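Local structure of dihydropteroate synthase (Mycobacterium smegmatis, 6OMZ) at residues A[179-184]-A[188-193]; A[171-176]-A[213-218]; A[107-112]-A[130-135]; A[111-116]-A[139-144]. The protein probably catalyses the condensation of para-aminobenzoate with 6-hydroxymethyl-7,8-dihydropterin diphosphate to give 7,8-dihydropteroate, the immediate precursor of folates. The protein carries 1 engineered substitution. All coordinates share one frame; numbering follows the deposited sequence. Where two conformers were deposited one is given.

Overall arrangement
From the N terminus, helix 106-114 opens two staggered loops of the TIM barrel. Contact 3 closes the first on the early turns of helix 132-139; contact 4, sharing Ala111 and Ala112, closes the second at the end of that helix and the lead into strand 143-146. Helix 165-182 opens the next pair. Contact 2 joins its middle to residues 213-218, and contact 1, a short return onto strand 190-193, is nested inside that loop, its Ile192 packing on Leu173 and Leu215 of contact 2. The pairs follow in series but meet in space: strands 143-146 and 190-193 are sheet neighbours, and Ala183 of contact 1 packs on Ala133 of contact 3. Asp193 of contact 1 reaches the bound pterin.

Contact 1 (A[179-184]-A[188-193]); sequences AAVTAG and ERLVID. With PMM (pterin-6-yl-methyl-monophosphate), chain D.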
loop_
_atom_site.group_PDB
_atom_site.type_symbol
_atom_site.label_atom_id
_atom_site.label_comp_id
_atom_site.label_asym_id
_atom_site.label_seq_id
_atom_site.Cartn_x
_atom_site.Cartn_y
_atom_site.Cartn_z
ATOM N N ALA A 179 -9.071 -10.085 -15.045
ATOM C CA ALA A 179 -10.134 -9.150 -15.388
ATOM C C ALA A 179 -9.557 -7.828 -15.876
ATOM O O ALA A 179 -10.122 -7.193 -16.777
ATOM C CB ALA A 179 -11.055 -8.940 -14.189
ATOM N N ALA A 180 -8.425 -7.407 -15.297
ATOM C CA ALA A 180 -7.749 -6.203 -15.770
ATOM C C ALA A 180 -7.298 -6.365 -17.216
ATOM O O ALA A 180 -7.547 -5.493 -18.061
ATOM C CB ALA A 180 -6.560 -5.881 -14.861
ATOM N N VAL A 181 -6.642 -7.489 -17.525
ATOM C CA VAL A 181 -6.171 -7.726 -18.890
ATOM C C VAL A 181 -7.344 -7.790 -19.866
ATOM O O VAL A 181 -7.287 -7.222 -20.964
ATOM C CB VAL A 181 -5.306 -9.000 -18.936
ATOM C CG1 VAL A 181 -4.903 -9.338 -20.371
ATOM C CG2 VAL A 181 -4.070 -8.815 -18.082
ATOM N N THR A 182 -8.435 -8.459 -19.476
ATOM C CA THR A 182 -9.627 -8.502 -20.326
ATOM C C THR A 182 -10.158 -7.106 -20.624
ATOM O O THR A 182 -10.632 -6.833 -21.739
ATOM C CB THR A 182 -10.706 -9.353 -19.658
ATOM O OG1 THR A 182 -10.270 -10.716 -19.635
ATOM C CG2 THR A 182 -12.029 -9.260 -20.404
ATOM N N ALA A 183 -10.069 -6.203 -19.649
ATOM C CA ALA A 183 -10.492 -4.822 -19.830
ATOM C C ALA A 183 -9.508 -3.993 -20.649
ATOM O O ALA A 183 -9.806 -2.830 -20.939
ATOM C CB ALA A 183 -10.697 -4.164 -18.463
ATOM N N GLY A 184 -8.348 -4.540 -21.013
ATOM C CA GLY A 184 -7.391 -3.835 -21.853
ATOM C C GLY A 184 -6.165 -3.307 -21.133
ATOM O O GLY A 184 -5.352 -2.615 -21.754
ATOM N N GLU A 188 1.948 -6.335 -18.186
ATOM C CA GLU A 188 3.168 -5.814 -17.589
ATOM C C GLU A 188 2.914 -4.670 -16.610
ATOM O O GLU A 188 3.810 -4.341 -15.833
ATOM C CB GLU A 188 4.131 -5.344 -18.683
ATOM C CG GLU A 188 4.632 -6.448 -19.621
ATOM C CD GLU A 188 3.644 -6.811 -20.722
ATOM O OE1 GLU A 188 2.583 -6.159 -20.837
ATOM O OE2 GLU A 188 3.941 -7.759 -21.481
ATOM N N ARG A 189 1.726 -4.069 -16.613
ATOM C CA ARG A 189 1.464 -2.908 -15.767
ATOM C C ARG A 189 0.758 -3.256 -14.459
ATOM O O ARG A 189 0.409 -2.357 -13.695
ATOM C CB ARG A 189 0.662 -1.868 -16.555
ATOM C CG ARG A 189 1.442 -1.354 -17.762
ATOM C CD ARG A 189 0.957 -0.002 -18.248
ATOM N NE ARG A 189 1.876 0.563 -19.237
ATOM C CZ ARG A 189 1.667 0.567 -20.548
ATOM N NH1 ARG A 189 0.556 0.047 -21.054
ATOM N NH2 ARG A 189 2.567 1.106 -21.361
ATOM N N LEU A 190 0.579 -4.530 -14.156
ATOM C CA LEU A 190 -0.122 -4.915 -12.942
ATOM C C LEU A 190 0.852 -5.225 -11.814
ATOM O O LEU A 190 1.934 -5.771 -12.039
ATOM C CB LEU A 190 -1.021 -6.116 -13.217
ATOM C CG LEU A 190 -2.087 -5.683 -14.217
ATOM C CD1 LEU A 190 -2.696 -6.876 -14.918
ATOM C CD2 LEU A 190 -3.149 -4.832 -13.504
ATOM N N VAL A 191 0.459 -4.840 -10.602
ATOM C CA VAL A 191 1.117 -5.192 -9.353
ATOM C C VAL A 191 0.045 -5.817 -8.468
ATOM O O VAL A 191 -1.128 -5.439 -8.543
ATOM C CB VAL A 191 1.744 -3.939 -8.688
ATOM C CG1 VAL A 191 2.394 -4.278 -7.340
ATOM C CG2 VAL A 191 2.750 -3.259 -9.644
ATOM N N ILE A 192 0.433 -6.803 -7.650
ATOM C CA ILE A 192 -0.514 -7.407 -6.716
ATOM C C ILE A 192 0.003 -7.255 -5.290
ATOM O O ILE A 192 1.201 -7.090 -5.052
ATOM C CB ILE A 192 -0.792 -8.890 -7.039
ATOM C CG1 ILE A 192 0.517 -9.680 -7.112
ATOM C CG2 ILE A 192 -1.616 -8.993 -8.338
ATOM C CD1 ILE A 192 0.331 -11.179 -7.403
ATOM N N ASP A 193 -0.927 -7.335 -4.327
ATOM C CA ASP A 193 -0.622 -7.051 -2.915
ATOM C C ASP A 193 -1.533 -7.976 -2.110
ATOM O O ASP A 193 -2.747 -7.962 -2.343
ATOM C CB ASP A 193 -0.894 -5.568 -2.596
ATOM C CG ASP A 193 -0.575 -5.173 -1.147
ATOM O OD1 ASP A 193 -0.729 -5.993 -0.222
ATOM O OD2 ASP A 193 -0.192 -3.996 -0.937
HETATM N N5 PMM D . -2.921 -0.490 3.613
HETATM C C6 PMM D . -3.641 0.634 3.790
HETATM C C7 PMM D . -3.905 1.479 2.726
HETATM N N8 PMM D . -3.513 1.254 1.466
HETATM N N1 PMM D . -2.477 -0.123 -0.007
HETATM C C2 PMM D . -1.823 -1.251 -0.275
HETATM N N2 PMM D . -1.511 -1.550 -1.539
HETATM N N3 PMM D . -1.470 -2.154 0.687
HETATM C C4 PMM D . -1.748 -2.027 2.031
HETATM O O4 PMM D . -1.375 -2.873 2.837
HETATM C C4A PMM D . -2.494 -0.799 2.377
HETATM C C8A PMM D . -2.823 0.118 1.303
HETATM C C9 PMM D . -4.229 0.856 5.153
HETATM O O10 PMM D . -3.170 1.157 6.099
HETATM P PA PMM D . -2.619 2.629 6.536
HETATM O O1P PMM D . -1.503 2.358 7.477
HETATM O O2P PMM D . -2.141 3.373 5.287
HETATM O O3P PMM D . -3.764 3.401 7.178
#
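Leu190 opens strand 190-193 and packs against Ala180 and Val181 in the last turns of helix 165-182. The pair belongs to a beta-alpha-beta crossover of the TIM barrel: strand 143-146, the helix, then strand 190-193 parallel to the first. Leu190 CB begins the approach without touching the helix itself. From there CG lies beside the backbone N (chi1 -64°), which aims the fork at the helix. One prong, CD2, comes to 3.8 Å from Ala180 CB. The other, CD1, lies between two helix residues, 4.0 Å from Ala180 CB and 4.0 Å from Val181 CG2. A small alanine suits the point where the helix lies close over the strand, while the branched valine fills the flank and its side chain runs aslant to the leucine. Around them, Trp143 packs on Ala180, and Leu145 and Val177 pack on Leu190.

The helix stops with a Schellman motif. Gly184 takes a positive phi, at which a CB would strike the preceding carbonyl, and its N bonds to Val181 O at 2.9 Å, turning the chain back toward the strand. At the strand's other end Asp193 enters the ligand pocket. Its CG stands anti to the backbone N (chi1 -179°). OD1 is bonded to Gly195 N, which helps to fix the turn of the carboxylate, and the other oxygen takes two donors of the pterin: Asp193 OD2 accepts from PMM N3 at 2.8 Å and from PMM N2 at 2.8 Å.

Contact 2 (A[171-176]-A[213-218]); sequences TELLAA and PDLVAT
Leu173 and Leu215 meet on the buried side of two helices, 165-182 and 212-216, that lie next to each other outside strand 190-193 of the TIM barrel. Their side chains cross at about a right angle, and a single methyl of Leu173 addresses both branches of its partner: Leu173 CD1 stands 4.1 Å from Leu215 CD1 and 4.2 Å from Leu215 CD2. Leu215 does not aim at the other helix from its CB; a CG placed anti to the backbone N (chi1 -158°) brings the fork across. Ile192 lies against both leucines, so the strand contributes a third apolar side chain to the cluster. Flexible, forked leucines suit such a site because they can fill the gap between backbones 9.5 Å apart, measured from Leu173 CA to Leu215 CA.

The solvent side rests on one methyl pair. Leu174 and Thr218 are partly exposed, and Leu174 CD2 lies 4.2 Å from Thr218 CG2. Threonine is apt here because its two branches divide the work. The methyl faces the leucine, while Thr218 OG1 donates to Leu215 O at 2.8 Å, almost in line with that carbonyl (C=O...O angle 170°), and accepts from Val220 N. Leu215 O also receives Thr218 N, so two donors grip it as the helix gives way to a turn. No hydrogen bond links the two segments: the threonine hydroxyl finds its partners within its own turn and at Val220, and the pairing relies on burial of apolar surface.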
loop_
_atom_site.group_PDB
_atom_site.type_symbol
_atom_site.label_atom_id
_atom_site.label_comp_id
_atom_site.label_asym_id
_atom_site.label_seq_id
_atom_site.Cartn_x
_atom_site.Cartn_y
_atom_site.Cartn_z
ATOM N N THR A 171 -5.255 -17.110 -5.858
ATOM C CA THR A 171 -6.286 -17.309 -6.879
ATOM C C THR A 171 -7.058 -16.025 -7.152
ATOM O O THR A 171 -7.306 -15.670 -8.312
ATOM C CB THR A 171 -7.245 -18.424 -6.452
ATOM O OG1 THR A 171 -6.520 -19.652 -6.348
ATOM C CG2 THR A 171 -8.381 -18.593 -7.463
ATOM N N GLU A 172 -7.439 -15.303 -6.100
ATOM C CA GLU A 172 -8.282 -14.133 -6.303
ATOM C C GLU A 172 -7.490 -12.969 -6.872
ATOM O O GLU A 172 -8.013 -12.209 -7.698
ATOM C CB GLU A 172 -8.969 -13.753 -4.996
ATOM C CG GLU A 172 -10.273 -14.524 -4.817
ATOM C CD GLU A 172 -10.591 -14.865 -3.382
ATOM O OE1 GLU A 172 -10.531 -13.973 -2.516
ATOM O OE2 GLU A 172 -10.918 -16.043 -3.122
ATOM N N LEU A 173 -6.227 -12.808 -6.449
ATOM C CA LEU A 173 -5.390 -11.782 -7.062
ATOM C C LEU A 173 -5.212 -12.040 -8.548
ATOM O O LEU A 173 -5.309 -11.112 -9.359
ATOM C CB LEU A 173 -4.024 -11.715 -6.372
ATOM C CG LEU A 173 -4.026 -11.038 -5.006
ATOM C CD1 LEU A 173 -2.676 -11.209 -4.311
ATOM C CD2 LEU A 173 -4.340 -9.560 -5.201
ATOM N N LEU A 174 -4.963 -13.296 -8.928
ATOM C CA LEU A 174 -4.751 -13.597 -10.337
ATOM C C LEU A 174 -6.042 -13.468 -11.135
ATOM O O LEU A 174 -6.000 -13.134 -12.323
ATOM C CB LEU A 174 -4.141 -14.995 -10.502
ATOM C CG LEU A 174 -2.733 -15.167 -9.902
ATOM C CD1 LEU A 174 -2.148 -16.534 -10.240
ATOM C CD2 LEU A 174 -1.799 -14.051 -10.369
ATOM N N ALA A 175 -7.192 -13.723 -10.508
ATOM C CA ALA A 175 -8.460 -13.470 -11.180
ATOM C C ALA A 175 -8.663 -11.979 -11.413
ATOM O O ALA A 175 -9.210 -11.578 -12.445
ATOM C CB ALA A 175 -9.622 -14.050 -10.374
ATOM N N ALA A 176 -8.224 -11.146 -10.467
ATOM C CA ALA A 176 -8.277 -9.702 -10.673
ATOM C C ALA A 176 -7.351 -9.279 -11.808
ATOM O O ALA A 176 -7.720 -8.436 -12.636
ATOM C CB ALA A 176 -7.913 -8.969 -9.377
ATOM N N PRO A 213 7.387 -15.947 -1.397
ATOM C CA PRO A 213 8.025 -16.457 -2.626
ATOM C C PRO A 213 7.043 -17.073 -3.613
ATOM O O PRO A 213 7.207 -16.902 -4.831
ATOM C CB PRO A 213 9.012 -17.508 -2.099
ATOM C CG PRO A 213 9.323 -17.057 -0.711
ATOM C CD PRO A 213 8.054 -16.467 -0.185
ATOM N N ASP A 214 6.036 -17.799 -3.116
ATOM C CA ASP A 214 5.004 -18.360 -3.993
ATOM C C ASP A 214 4.317 -17.262 -4.787
ATOM O O ASP A 214 4.091 -17.393 -5.995
ATOM C CB ASP A 214 3.961 -19.130 -3.179
ATOM C CG ASP A 214 4.435 -20.498 -2.747
ATOM O OD1 ASP A 214 5.564 -20.888 -3.114
ATOM O OD2 ASP A 214 3.665 -21.184 -2.032
ATOM N N LEU A 215 3.966 -16.165 -4.114
ATOM C CA LEU A 215 3.265 -15.086 -4.796
ATOM C C LEU A 215 4.208 -14.341 -5.738
ATOM O O LEU A 215 3.822 -13.969 -6.854
ATOM C CB LEU A 215 2.637 -14.157 -3.751
ATOM C CG LEU A 215 1.463 -13.250 -4.127
ATOM C CD1 LEU A 215 0.228 -14.062 -4.594
ATOM C CD2 LEU A 215 1.096 -12.379 -2.942
ATOM N N VAL A 216 5.462 -14.140 -5.316
ATOM C CA VAL A 216 6.475 -13.570 -6.203
ATOM C C VAL A 216 6.652 -14.445 -7.441
ATOM O O VAL A 216 6.835 -13.948 -8.563
ATOM C CB VAL A 216 7.796 -13.385 -5.427
ATOM C CG1 VAL A 216 8.935 -13.008 -6.368
ATOM C CG2 VAL A 216 7.607 -12.317 -4.343
ATOM N N ALA A 217 6.560 -15.760 -7.266
ATOM C CA ALA A 217 6.743 -16.685 -8.377
ATOM C C ALA A 217 5.645 -16.585 -9.435
ATOM O O ALA A 217 5.794 -17.185 -10.503
ATOM C CB ALA A 217 6.828 -18.122 -7.854
ATOM N N THR A 218 4.563 -15.839 -9.190
ATOM C CA THR A 218 3.582 -15.624 -10.256
ATOM C C THR A 218 4.169 -14.845 -11.426
ATOM O O THR A 218 3.605 -14.884 -12.524
ATOM C CB THR A 218 2.344 -14.869 -9.750
ATOM O OG1 THR A 218 2.712 -13.530 -9.386
ATOM C CG2 THR A 218 1.697 -15.576 -8.553
#

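Contact 3 (A[107-112]-A[130-135]); sequences DVARAA and PGMAGV
The guanidinium of Arg110 is met by Val135 CG2, which lies 3.9 Å from Arg110 NH1 and approaches neither over a face nor at an edge. Over one face, displaced toward the margin of the group, lies Asp107 CA, 4.3 Å above the plane. The carboxylate of Asp107 is the second flat group: its OD1 forms a salt bridge of 3.0 Å with Arg110 NH2. The two residues are one helical turn apart, and the bend at chi3 (58°) folds the arginine back along its own helix to reach the acid. Arg110 was modelled in two conformers, so the bridge is doubtful as a lasting feature. Val135 points toward helix 106-114, and its side chain as a whole crosses that of Arg110 at about a right angle.

The apolar part of the contact lies deeper. Met132 SD rests 3.8 Å from Ala109 CB, and Met132 CE follows at 4.1 Å from the same methyl. The methionine starts off across the contact rather than into it; bends at chi2 (65°) and chi3 (85°) carry its thioether to the alanine. Ala109, whose methyl takes little space, admits this long side chain, and both residues also pack on Val120. The helices that follow strands 98-102 and 119-122 of the TIM barrel are thereby joined over strand 119-122.

Across the segments there is no hydrogen bond. The interface depends on van der Waals contact of the thioether with the Ala109 methyl, and of the valine with the arginine side chain. The ion pair, where it forms, stays within one helix and would do more to steady that helix than to bind its neighbour.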
loop_
_atom_site.group_PDB
_atom_site.type_symbol
_atom_site.label_atom_id
_atom_site.label_comp_id
_atom_site.label_asym_id
_atom_site.label_seq_id
_atom_site.Cartn_x
_atom_site.Cartn_y
_atom_site.Cartn_z
ATOM N N ASP A 107 -13.254 7.943 -10.422
ATOM C CA ASP A 107 -13.215 9.368 -10.726
ATOM C C ASP A 107 -12.088 10.048 -9.962
ATOM O O ASP A 107 -11.434 10.965 -10.484
ATOM C CB ASP A 107 -14.567 10.022 -10.401
ATOM C CG ASP A 107 -15.671 9.643 -11.377
ATOM O OD1 ASP A 107 -15.403 8.963 -12.395
ATOM O OD2 ASP A 107 -16.830 10.041 -11.116
ATOM N N VAL A 108 -11.821 9.591 -8.733
ATOM C CA VAL A 108 -10.707 10.127 -7.961
ATOM C C VAL A 108 -9.373 9.747 -8.600
ATOM O O VAL A 108 -8.475 10.589 -8.730
ATOM C CB VAL A 108 -10.797 9.653 -6.498
ATOM C CG1 VAL A 108 -9.573 10.093 -5.723
ATOM C CG2 VAL A 108 -12.059 10.191 -5.843
ATOM N N ALA A 109 -9.219 8.481 -9.010
ATOM C CA ALA A 109 -8.013 8.055 -9.713
ATOM C C ALA A 109 -7.769 8.919 -10.943
ATOM O O ALA A 109 -6.647 9.372 -11.189
ATOM C CB ALA A 109 -8.130 6.582 -10.120
ATOM N N ARG A 110 -8.819 9.155 -11.733
ATOM C CA ARG A 110 -8.659 9.952 -12.941
ATOM C C ARG A 110 -8.176 11.361 -12.611
ATOM O O ARG A 110 -7.254 11.873 -13.255
ATOM C CB ARG A 110 -9.976 9.989 -13.721
ATOM C CG ARG A 110 -9.825 10.524 -15.128
ATOM C CD ARG A 110 -11.031 10.196 -15.994
ATOM N NE ARG A 110 -12.267 10.725 -15.431
ATOM C CZ ARG A 110 -13.352 9.996 -15.187
ATOM N NH1 ARG A 110 -13.362 8.698 -15.465
ATOM N NH2 ARG A 110 -14.434 10.571 -14.675
ATOM N N ALA A 111 -8.771 11.997 -11.597
ATOM C CA ALA A 111 -8.340 13.340 -11.207
ATOM C C ALA A 111 -6.902 13.343 -10.694
ATOM O O ALA A 111 -6.136 14.274 -10.970
ATOM C CB ALA A 111 -9.284 13.915 -10.148
ATOM N N ALA A 112 -6.516 12.305 -9.947
ATOM C CA ALA A 112 -5.149 12.217 -9.445
ATOM C C ALA A 112 -4.152 12.046 -10.582
ATOM O O ALA A 112 -3.055 12.618 -10.544
ATOM C CB ALA A 112 -5.029 11.058 -8.454
ATOM N N PRO A 130 -16.661 -0.372 -10.867
ATOM C CA PRO A 130 -16.565 -1.046 -12.174
ATOM C C PRO A 130 -15.922 -0.189 -13.253
ATOM O O PRO A 130 -15.563 -0.720 -14.316
ATOM C CB PRO A 130 -18.029 -1.375 -12.515
ATOM C CG PRO A 130 -18.821 -0.367 -11.765
ATOM C CD PRO A 130 -18.065 -0.133 -10.477
ATOM N N GLY A 131 -15.765 1.111 -13.017
ATOM C CA GLY A 131 -15.084 1.985 -13.948
ATOM C C GLY A 131 -13.580 2.061 -13.790
ATOM O O GLY A 131 -12.919 2.687 -14.629
ATOM N N MET A 132 -13.019 1.454 -12.735
ATOM C CA MET A 132 -11.583 1.586 -12.494
ATOM C C MET A 132 -10.770 0.932 -13.602
ATOM O O MET A 132 -9.790 1.517 -14.080
ATOM C CB MET A 132 -11.212 0.986 -11.140
ATOM C CG MET A 132 -9.769 1.287 -10.698
ATOM S SD MET A 132 -9.463 3.046 -10.394
ATOM C CE MET A 132 -10.013 3.203 -8.688
ATOM N N ALA A 133 -11.158 -0.275 -14.033
ATOM C CA ALA A 133 -10.382 -0.947 -15.075
ATOM C C ALA A 133 -10.296 -0.089 -16.336
ATOM O O ALA A 133 -9.231 0.010 -16.957
ATOM C CB ALA A 133 -10.986 -2.320 -15.388
ATOM N N GLY A 134 -11.404 0.551 -16.718
ATOM C CA GLY A 134 -11.394 1.376 -17.916
ATOM C C GLY A 134 -10.504 2.598 -17.771
ATOM O O GLY A 134 -9.845 3.015 -18.729
ATOM N N VAL A 135 -10.475 3.190 -16.578
ATOM C CA VAL A 135 -9.568 4.310 -16.329
ATOM C C VAL A 135 -8.121 3.868 -16.535
ATOM O O VAL A 135 -7.343 4.523 -17.241
ATOM C CB VAL A 135 -9.789 4.877 -14.913
ATOM C CG1 VAL A 135 -8.666 5.834 -14.540
ATOM C CG2 VAL A 135 -11.131 5.581 -14.819
#

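Contact 4 (A[111-116]-A[139-144]); sequences AALEAG and AKVPWI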
loop_
_atom_site.group_PDB
_atom_site.type_symbol
_atom_site.label_atom_id
_atom_site.label_comp_id
_atom_site.label_asym_id
_atom_site.label_seq_id
_atom_site.Cartn_x
_atom_site.Cartn_y
_atom_site.Cartn_z
ATOM N N ALA A 111 -8.771 11.997 -11.597
ATOM C CA ALA A 111 -8.340 13.340 -11.207
ATOM C C ALA A 111 -6.902 13.343 -10.694
ATOM O O ALA A 111 -6.136 14.274 -10.970
ATOM C CB ALA A 111 -9.284 13.915 -10.148
ATOM N N ALA A 112 -6.516 12.305 -9.947
ATOM C CA ALA A 112 -5.149 12.217 -9.445
ATOM C C ALA A 112 -4.152 12.046 -10.582
ATOM O O ALA A 112 -3.055 12.618 -10.544
ATOM C CB ALA A 112 -5.029 11.058 -8.454
ATOM N N LEU A 113 -4.505 11.245 -11.594
ATOM C CA LEU A 113 -3.646 11.099 -12.765
ATOM C C LEU A 113 -3.496 12.419 -13.510
ATOM O O LEU A 113 -2.392 12.769 -13.958
ATOM C CB LEU A 113 -4.205 10.021 -13.699
ATOM C CG LEU A 113 -4.178 8.598 -13.138
ATOM C CD1 LEU A 113 -4.902 7.604 -14.028
ATOM C CD2 LEU A 113 -2.734 8.153 -12.920
ATOM N N GLU A 114 -4.603 13.153 -13.683
ATOM C CA GLU A 114 -4.508 14.492 -14.257
ATOM C C GLU A 114 -3.534 15.357 -13.472
ATOM O O GLU A 114 -2.839 16.201 -14.051
ATOM C CB GLU A 114 -5.878 15.173 -14.286
ATOM C CG GLU A 114 -6.931 14.485 -15.136
ATOM C CD GLU A 114 -8.269 15.196 -15.040
ATOM O OE1 GLU A 114 -8.331 16.385 -15.422
ATOM O OE2 GLU A 114 -9.256 14.581 -14.570
ATOM N N ALA A 115 -3.489 15.182 -12.149
ATOM C CA ALA A 115 -2.637 16.016 -11.312
ATOM C C ALA A 115 -1.180 15.573 -11.298
ATOM O O ALA A 115 -0.348 16.287 -10.727
ATOM C CB ALA A 115 -3.154 16.039 -9.871
ATOM N N GLY A 116 -0.855 14.417 -11.872
ATOM C CA GLY A 116 0.529 13.991 -11.993
ATOM C C GLY A 116 0.858 12.658 -11.354
ATOM O O GLY A 116 2.027 12.248 -11.403
ATOM N N ALA A 139 -5.329 4.980 -19.341
ATOM C CA ALA A 139 -4.206 5.795 -18.881
ATOM C C ALA A 139 -2.859 5.121 -19.116
ATOM O O ALA A 139 -1.837 5.812 -19.225
ATOM C CB ALA A 139 -4.378 6.130 -17.398
ATOM N N LYS A 140 -2.834 3.790 -19.183
ATOM C CA LYS A 140 -1.612 3.028 -19.449
ATOM C C LYS A 140 -0.527 3.309 -18.404
ATOM O O LYS A 140 0.638 3.559 -18.728
ATOM C CB LYS A 140 -1.114 3.293 -20.872
ATOM C CG LYS A 140 -2.088 2.783 -21.944
ATOM C CD LYS A 140 -1.491 2.851 -23.336
ATOM C CE LYS A 140 -2.316 2.038 -24.318
ATOM N NZ LYS A 140 -2.214 0.569 -24.032
ATOM N N VAL A 141 -0.923 3.259 -17.135
ATOM C CA VAL A 141 -0.018 3.395 -16.000
ATOM C C VAL A 141 -0.172 2.149 -15.141
ATOM O O VAL A 141 -1.144 1.386 -15.303
ATOM C CB VAL A 141 -0.298 4.686 -15.186
ATOM C CG1 VAL A 141 -0.041 5.940 -16.037
ATOM C CG2 VAL A 141 -1.721 4.661 -14.621
ATOM N N PRO A 142 0.771 1.882 -14.233
ATOM C CA PRO A 142 0.651 0.688 -13.393
ATOM C C PRO A 142 -0.565 0.742 -12.478
ATOM O O PRO A 142 -0.994 1.806 -12.020
ATOM C CB PRO A 142 1.958 0.680 -12.587
ATOM C CG PRO A 142 2.923 1.413 -13.449
ATOM C CD PRO A 142 2.099 2.512 -14.087
ATOM N N TRP A 143 -1.118 -0.440 -12.209
ATOM C CA TRP A 143 -2.284 -0.595 -11.347
ATOM C C TRP A 143 -1.939 -1.630 -10.287
ATOM O O TRP A 143 -1.606 -2.773 -10.626
ATOM C CB TRP A 143 -3.501 -1.030 -12.171
ATOM C CG TRP A 143 -4.846 -1.033 -11.465
ATOM C CD1 TRP A 143 -5.151 -0.495 -10.241
ATOM C CD2 TRP A 143 -6.061 -1.609 -11.965
ATOM N NE1 TRP A 143 -6.483 -0.700 -9.955
ATOM C CE2 TRP A 143 -7.064 -1.380 -10.995
ATOM C CE3 TRP A 143 -6.400 -2.295 -13.139
ATOM C CZ2 TRP A 143 -8.381 -1.811 -11.166
ATOM C CZ3 TRP A 143 -7.714 -2.718 -13.311
ATOM C CH2 TRP A 143 -8.690 -2.473 -12.324
ATOM N N ILE A 144 -1.982 -1.221 -9.017
ATOM C CA ILE A 144 -1.769 -2.123 -7.888
ATOM C C ILE A 144 -3.122 -2.671 -7.457
ATOM O O ILE A 144 -4.008 -1.905 -7.054
ATOM C CB ILE A 144 -1.078 -1.400 -6.714
ATOM C CG1 ILE A 144 0.307 -0.879 -7.125
ATOM C CG2 ILE A 144 -0.938 -2.340 -5.503
ATOM C CD1 ILE A 144 0.882 0.182 -6.171
#
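Leu113, in the last turn of helix 106-114 just ahead of a Schellman motif, reaches across to Ala139 and Val141, which flank the turn between helix 132-139 and strand 143-146 of the TIM barrel. The leucine carries its half of the contact alone. Its CG sits beside the backbone N (chi1 -67°), and the fork then divides between two partners. Leu113 CD1 meets Ala139 CB at 3.7 Å, and Leu113 CD2 meets Val141 CG2 at 4.0 Å. The leucine and valine side chains run in opposing directions and overlap through these last two methyls. At chi1 -64° Val141 CG1 lies anti to the carbonyl carbon, which puts CG2 between the backbone N and that carbon, and it is CG2 that touches the leucine. A short alanine suits the end of the helix, where CD1 comes close, and a branched valine offers a methyl to the second prong.

Both helices end in backbone turns. Gly116 has phi 122°, a backbone shape that glycine takes without strain, and its N bonds back to Leu113 O at 3.1 Å. Lys140, the residue between Ala139 and Val141, likewise takes a positive phi, which swings the chain out of the helix so that both its neighbours face Leu113.

The contact is a surface one. Beside it, Val141 packs on Leu136 of helix 132-139, and Val135 of the same helix touches Leu113. Farther along, backbone hydrogen bonds join Pro142 and Ile144 to Val120, and Trp143 to Arg189 and Val191. The leucine thus holds one helix against the point where the next helix hands over to strand 143-146, between strands 119-122 and 190-193.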